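Local atomic coordinates of centrosomal protein of 192 kDa (Homo sapiens, PDB entry 6FVI), a protein that is an activating scaffold for AURKA and PLK1 required for mitotic centrosome maturation and bipolar spindle assembly, represented here by its PapD-like domain 7. Residues L57-P62 and Y111-D116; P63-V68 and F75-A80. All coordinates share one frame; numbering follows the deposited sequence.

How the interactions relate
Both contacts lie on strand 53-66 of one ASH/PapD-like domain, and interaction 2 is nested in the chain loop that interaction 1 closes. Both are partly buried, with centres about 7 Å (interaction 1) and 18 Å (interaction 2) from the centre of the chain. Interaction 1 pairs the strand with the distant strand 109-121 and adds side-chain chemistry to the backbone bonds: a CH-pi contact on the Trp115 indole and an amide bond from Gln113. Interaction 2 is a local hairpin held by backbone bonds and small apolar touches among Pro63, Ala77 and Val65. They meet directly: Arg76 NH1 bonds to Pro62 O at 2.8 Å, and Tyr64 N to Ala112 O at 2.9 Å.

Interaction 1. Residues L57-P62 and Y111-D116; sequences LSSLAP and YAQFWD
Ala61 O is gripped twice: Gln113 NE2 donates to it at 2.9 Å in an almost straight bond, and a water donates as well. The same water accepts from Phe114 N, so it bridges the two segments where 57-62 has left the strand ladder. Gln113 reaches the carbonyl because CG stands anti to the backbone N (chi1 -167°) and the rest of the chain is extended; Ala61 O lies in the plane of its amide. The other end of that amide, OE1, takes a weak bond from Trp115 NE1, which helps fix how the amide is turned.

On the other side of this break the antiparallel ladder covers Ser58 and Ser59; just past it, Leu60 N still bonds to Phe114 O at 2.9 Å. Ser58 and Asp116 form a hydrogen-bonded pair, N to O in both directions, whereas Ser59 and Trp115 form a non-hydrogen-bonded pair. There Ser59 CB sits over the six-membered ring of Trp115, 3.8 Å from its centroid and 11° off the normal, a CH-pi contact. Leu57 CB touches the edge of the indole at CE3.

This is an antiparallel strand pair in the beta sheet of PapD-like (ASH) domain 7, with strand 53-66 interrupted by a short loop at 60-63. Strand 109-121 is thus held between two neighbours in the sheet: 53-66 here and 129-139 beyond, where Phe133 stacks on Trp115 and Leu135 also touches it. Cys84 of strand 82-91 meets both Leu57 and Trp115.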
# COMPACT_ATOMS: atom_id res chain seq x y z
N LEU A 57 2.36 1.92 -8.09
CA LEU A 57 1.84 2.37 -6.79
C LEU A 57 1.36 3.76 -6.88
O LEU A 57 2.04 4.59 -7.46
CB LEU A 57 2.97 2.56 -5.73
CG LEU A 57 3.87 1.39 -5.57
CD1 LEU A 57 4.93 1.50 -4.54
CD2 LEU A 57 3.06 0.11 -5.28
N SER A 58 0.24 4.02 -6.22
CA SER A 58 -0.22 5.37 -6.14
C SER A 58 -0.90 5.63 -4.84
O SER A 58 -1.48 4.77 -4.21
CB SER A 58 -1.14 5.68 -7.30
OG SER A 58 -2.32 4.93 -7.17
N SER A 59 -0.77 6.87 -4.39
CA SER A 59 -1.44 7.27 -3.18
C SER A 59 -2.86 7.62 -3.53
O SER A 59 -3.15 8.19 -4.59
CB SER A 59 -0.77 8.45 -2.51
OG SER A 59 -0.61 9.53 -3.41
N LEU A 60 -3.76 7.36 -2.61
CA LEU A 60 -5.16 7.62 -2.90
C LEU A 60 -5.60 9.04 -2.59
O LEU A 60 -6.58 9.51 -3.14
CB LEU A 60 -6.02 6.54 -2.26
CG LEU A 60 -5.60 5.14 -2.78
CD1 LEU A 60 -6.44 4.09 -2.08
CD2 LEU A 60 -5.67 4.99 -4.31
N ALA A 61 -4.87 9.69 -1.70
CA ALA A 61 -5.09 11.10 -1.32
C ALA A 61 -3.85 11.48 -0.53
O ALA A 61 -3.11 10.60 -0.07
CB ALA A 61 -6.32 11.25 -0.47
N PRO A 62 -3.66 12.78 -0.29
CA PRO A 62 -2.49 13.20 0.48
C PRO A 62 -2.55 12.65 1.90
O PRO A 62 -3.59 12.24 2.38
CB PRO A 62 -2.59 14.73 0.47
CG PRO A 62 -3.31 15.02 -0.81
CD PRO A 62 -4.36 13.94 -0.87
N TYR A 111 0.59 10.88 11.37
CA TYR A 111 0.39 10.87 9.92
C TYR A 111 -0.08 9.51 9.43
O TYR A 111 0.39 8.48 9.94
CB TYR A 111 1.74 11.13 9.23
CG TYR A 111 2.34 12.49 9.45
CD1 TYR A 111 2.86 12.88 10.68
CD2 TYR A 111 2.41 13.40 8.41
CE1 TYR A 111 3.44 14.12 10.85
CE2 TYR A 111 3.01 14.64 8.58
CZ TYR A 111 3.52 14.99 9.82
OH TYR A 111 4.10 16.22 9.95
N ALA A 112 -0.89 9.50 8.39
CA ALA A 112 -1.23 8.25 7.75
C ALA A 112 -1.59 8.53 6.31
O ALA A 112 -1.89 9.66 5.93
CB ALA A 112 -2.34 7.52 8.48
N GLN A 113 -1.60 7.47 5.50
CA GLN A 113 -1.93 7.63 4.09
C GLN A 113 -2.30 6.27 3.52
O GLN A 113 -1.64 5.26 3.82
CB GLN A 113 -0.76 8.23 3.32
CG GLN A 113 -1.12 8.70 1.92
CD GLN A 113 0.04 9.38 1.25
OE1 GLN A 113 1.21 9.11 1.55
NE2 GLN A 113 -0.28 10.26 0.32
N PHE A 114 -3.31 6.26 2.66
CA PHE A 114 -3.71 5.08 1.93
C PHE A 114 -3.11 5.06 0.54
O PHE A 114 -3.07 6.09 -0.13
CB PHE A 114 -5.24 5.01 1.81
CG PHE A 114 -5.93 4.77 3.13
CD1 PHE A 114 -5.90 3.49 3.71
CD2 PHE A 114 -6.55 5.79 3.82
CE1 PHE A 114 -6.52 3.26 4.94
CE2 PHE A 114 -7.19 5.54 5.02
CZ PHE A 114 -7.18 4.28 5.57
N TRP A 115 -2.66 3.87 0.13
CA TRP A 115 -2.04 3.64 -1.17
C TRP A 115 -2.64 2.40 -1.82
O TRP A 115 -3.21 1.53 -1.15
CB TRP A 115 -0.53 3.40 -0.97
CG TRP A 115 0.26 4.58 -0.57
CD1 TRP A 115 0.24 5.23 0.62
CD2 TRP A 115 1.22 5.27 -1.39
NE1 TRP A 115 1.11 6.29 0.59
CE2 TRP A 115 1.73 6.33 -0.62
CE3 TRP A 115 1.69 5.09 -2.68
CZ2 TRP A 115 2.71 7.22 -1.10
CZ3 TRP A 115 2.65 5.96 -3.16
CH2 TRP A 115 3.14 7.02 -2.37
N ASP A 116 -2.49 2.33 -3.12
CA ASP A 116 -2.71 1.05 -3.74
C ASP A 116 -1.68 0.72 -4.75
O ASP A 116 -0.91 1.54 -5.23
CB ASP A 116 -4.09 0.91 -4.34
CG ASP A 116 -4.31 1.72 -5.57
OD1 ASP A 116 -3.39 2.37 -6.07
OD2 ASP A 116 -5.45 1.65 -6.07
O HOH W 1 -4.55 8.85 2.17

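Interaction 2. Residues P63-V68 and F75-A80; sequences PYVKGV and FRATYA
The Arg76 guanidinium and the Tyr64 ring stand 90° apart, with NH1 of Arg76 approaching the ring obliquely, 3.8 Å from Tyr64 CB and 3.9 Å from CD1. Pro63 C lies at the edge of the guanidinium, near its plane. The Phe75 ring is met at its edge by Val68 CB, 4.0 Å from CD2, and Ala77 CB sits over one face of the Tyr79 ring, toward its rim.

These groups lie on and beside a short antiparallel beta hairpin, strands 53-66 and 75-76, within the PapD-like domain. Tyr64 and Arg76 are its non-hydrogen-bonded pair, and Val65 and Phe75 the hydrogen-bonded pair, bonded N to O in both directions. On the far side of the Tyr64-Arg76 pair, Ala77 N donates to Pro63 O at 2.9 Å. Two CA-H...O contacts, Arg76 CA to Pro63 O and Tyr64 CA to Phe75 O, accompany these bonds.

Arg76 bends at chi2 (-75°), which turns its chain across the partner strand, toward Pro62-Tyr64; the hydrogen-bond partner of NH1 is Pro62 O. Tyr79 OH meets the OH of Tyr111 on strand 109-121 and accepts a bond from Arg106 N, while Arg106 also makes a cation-pi contact with the Tyr79 ring.

Buried Pro63 lays its ring against Ala77 and the carbonyl of Tyr79. A glycine here would probably cost Ala77 CB one of its apolar partners, the proline ring, and leave the backbone ahead of Tyr64 freer to turn. On the same small patch, Val65 CG2, anti to its own carbonyl carbon, reaches within 4.2 Å of Ala77 CB.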
# COMPACT_ATOMS: atom_id res chain seq x y z
N PRO A 63 -1.43 12.66 2.60
CA PRO A 63 -1.46 12.20 3.99
C PRO A 63 -2.47 12.96 4.81
O PRO A 63 -2.63 14.17 4.62
CB PRO A 63 -0.04 12.50 4.49
CG PRO A 63 0.80 12.61 3.26
CD PRO A 63 -0.10 13.21 2.25
N TYR A 64 -3.11 12.26 5.72
CA TYR A 64 -3.98 12.87 6.69
C TYR A 64 -3.32 12.83 8.04
O TYR A 64 -2.63 11.86 8.40
CB TYR A 64 -5.39 12.23 6.69
CG TYR A 64 -5.44 10.77 7.02
CD1 TYR A 64 -5.21 9.80 6.04
CD2 TYR A 64 -5.76 10.32 8.29
CE1 TYR A 64 -5.28 8.46 6.32
CE2 TYR A 64 -5.83 8.98 8.60
CZ TYR A 64 -5.60 8.04 7.59
OH TYR A 64 -5.66 6.70 7.86
N VAL A 65 -3.46 13.92 8.81
CA VAL A 65 -2.61 14.16 9.96
C VAL A 65 -3.45 14.66 11.12
O VAL A 65 -4.22 15.62 10.98
CB VAL A 65 -1.49 15.15 9.63
CG1 VAL A 65 -0.44 15.13 10.73
CG2 VAL A 65 -0.88 14.84 8.28
N LYS A 66 -3.26 14.06 12.28
CA LYS A 66 -4.00 14.47 13.46
C LYS A 66 -2.98 14.90 14.50
O LYS A 66 -1.80 14.55 14.47
CB LYS A 66 -4.91 13.34 13.97
CG LYS A 66 -4.20 12.13 14.53
CD LYS A 66 -5.14 10.99 14.93
CE LYS A 66 -4.34 9.69 14.99
NZ LYS A 66 -5.15 8.45 14.87
N GLY A 67 -3.46 15.69 15.44
CA GLY A 67 -2.59 16.17 16.48
C GLY A 67 -1.63 17.24 16.05
O GLY A 67 -0.62 17.45 16.70
N VAL A 68 -1.95 17.95 14.98
CA VAL A 68 -1.10 19.03 14.55
C VAL A 68 -1.24 20.26 15.46
O VAL A 68 -0.29 20.99 15.67
CB VAL A 68 -1.43 19.40 13.10
CG1 VAL A 68 -0.73 20.65 12.66
CG2 VAL A 68 -1.09 18.24 12.17
N PHE A 75 -6.14 17.12 9.34
CA PHE A 75 -5.77 17.93 8.19
C PHE A 75 -5.19 17.05 7.09
O PHE A 75 -4.87 15.89 7.31
CB PHE A 75 -4.75 18.98 8.60
CG PHE A 75 -5.26 19.91 9.65
CD1 PHE A 75 -6.39 20.70 9.47
CD2 PHE A 75 -4.67 19.95 10.86
CE1 PHE A 75 -6.85 21.52 10.47
CE2 PHE A 75 -5.11 20.78 11.86
CZ PHE A 75 -6.21 21.55 11.65
N ARG A 76 -5.06 17.63 5.91
CA ARG A 76 -4.27 17.02 4.84
C ARG A 76 -2.92 17.71 4.76
O ARG A 76 -2.84 18.95 4.74
CB ARG A 76 -4.96 17.14 3.49
CG ARG A 76 -6.20 16.32 3.32
CD ARG A 76 -5.93 14.85 3.10
NE ARG A 76 -7.18 14.17 2.76
CZ ARG A 76 -7.36 12.86 2.77
NH1 ARG A 76 -6.36 12.07 3.05
NH2 ARG A 76 -8.54 12.34 2.49
N ALA A 77 -1.84 16.93 4.70
CA ALA A 77 -0.53 17.53 4.48
C ALA A 77 -0.46 18.09 3.07
O ALA A 77 -1.06 17.56 2.14
CB ALA A 77 0.56 16.52 4.69
N THR A 78 0.35 19.14 2.90
CA THR A 78 0.55 19.78 1.59
C THR A 78 1.83 19.26 0.91
O THR A 78 2.25 19.80 -0.10
CB THR A 78 0.65 21.29 1.75
OG1 THR A 78 1.76 21.56 2.60
CG2 THR A 78 -0.63 21.85 2.34
N TYR A 79 2.43 18.23 1.48
CA TYR A 79 3.66 17.64 0.98
C TYR A 79 3.59 16.13 1.18
O TYR A 79 2.75 15.61 1.91
CB TYR A 79 4.87 18.25 1.73
CG TYR A 79 4.88 17.95 3.20
CD1 TYR A 79 4.17 18.73 4.12
CD2 TYR A 79 5.57 16.85 3.71
CE1 TYR A 79 4.15 18.41 5.48
CE2 TYR A 79 5.57 16.53 5.05
CZ TYR A 79 4.87 17.32 5.93
OH TYR A 79 4.93 17.01 7.25
N ALA A 80 4.52 15.44 0.53
CA ALA A 80 4.59 13.98 0.61
C ALA A 80 5.38 13.59 1.84
O ALA A 80 6.59 13.59 1.87
CB ALA A 80 5.19 13.41 -0.64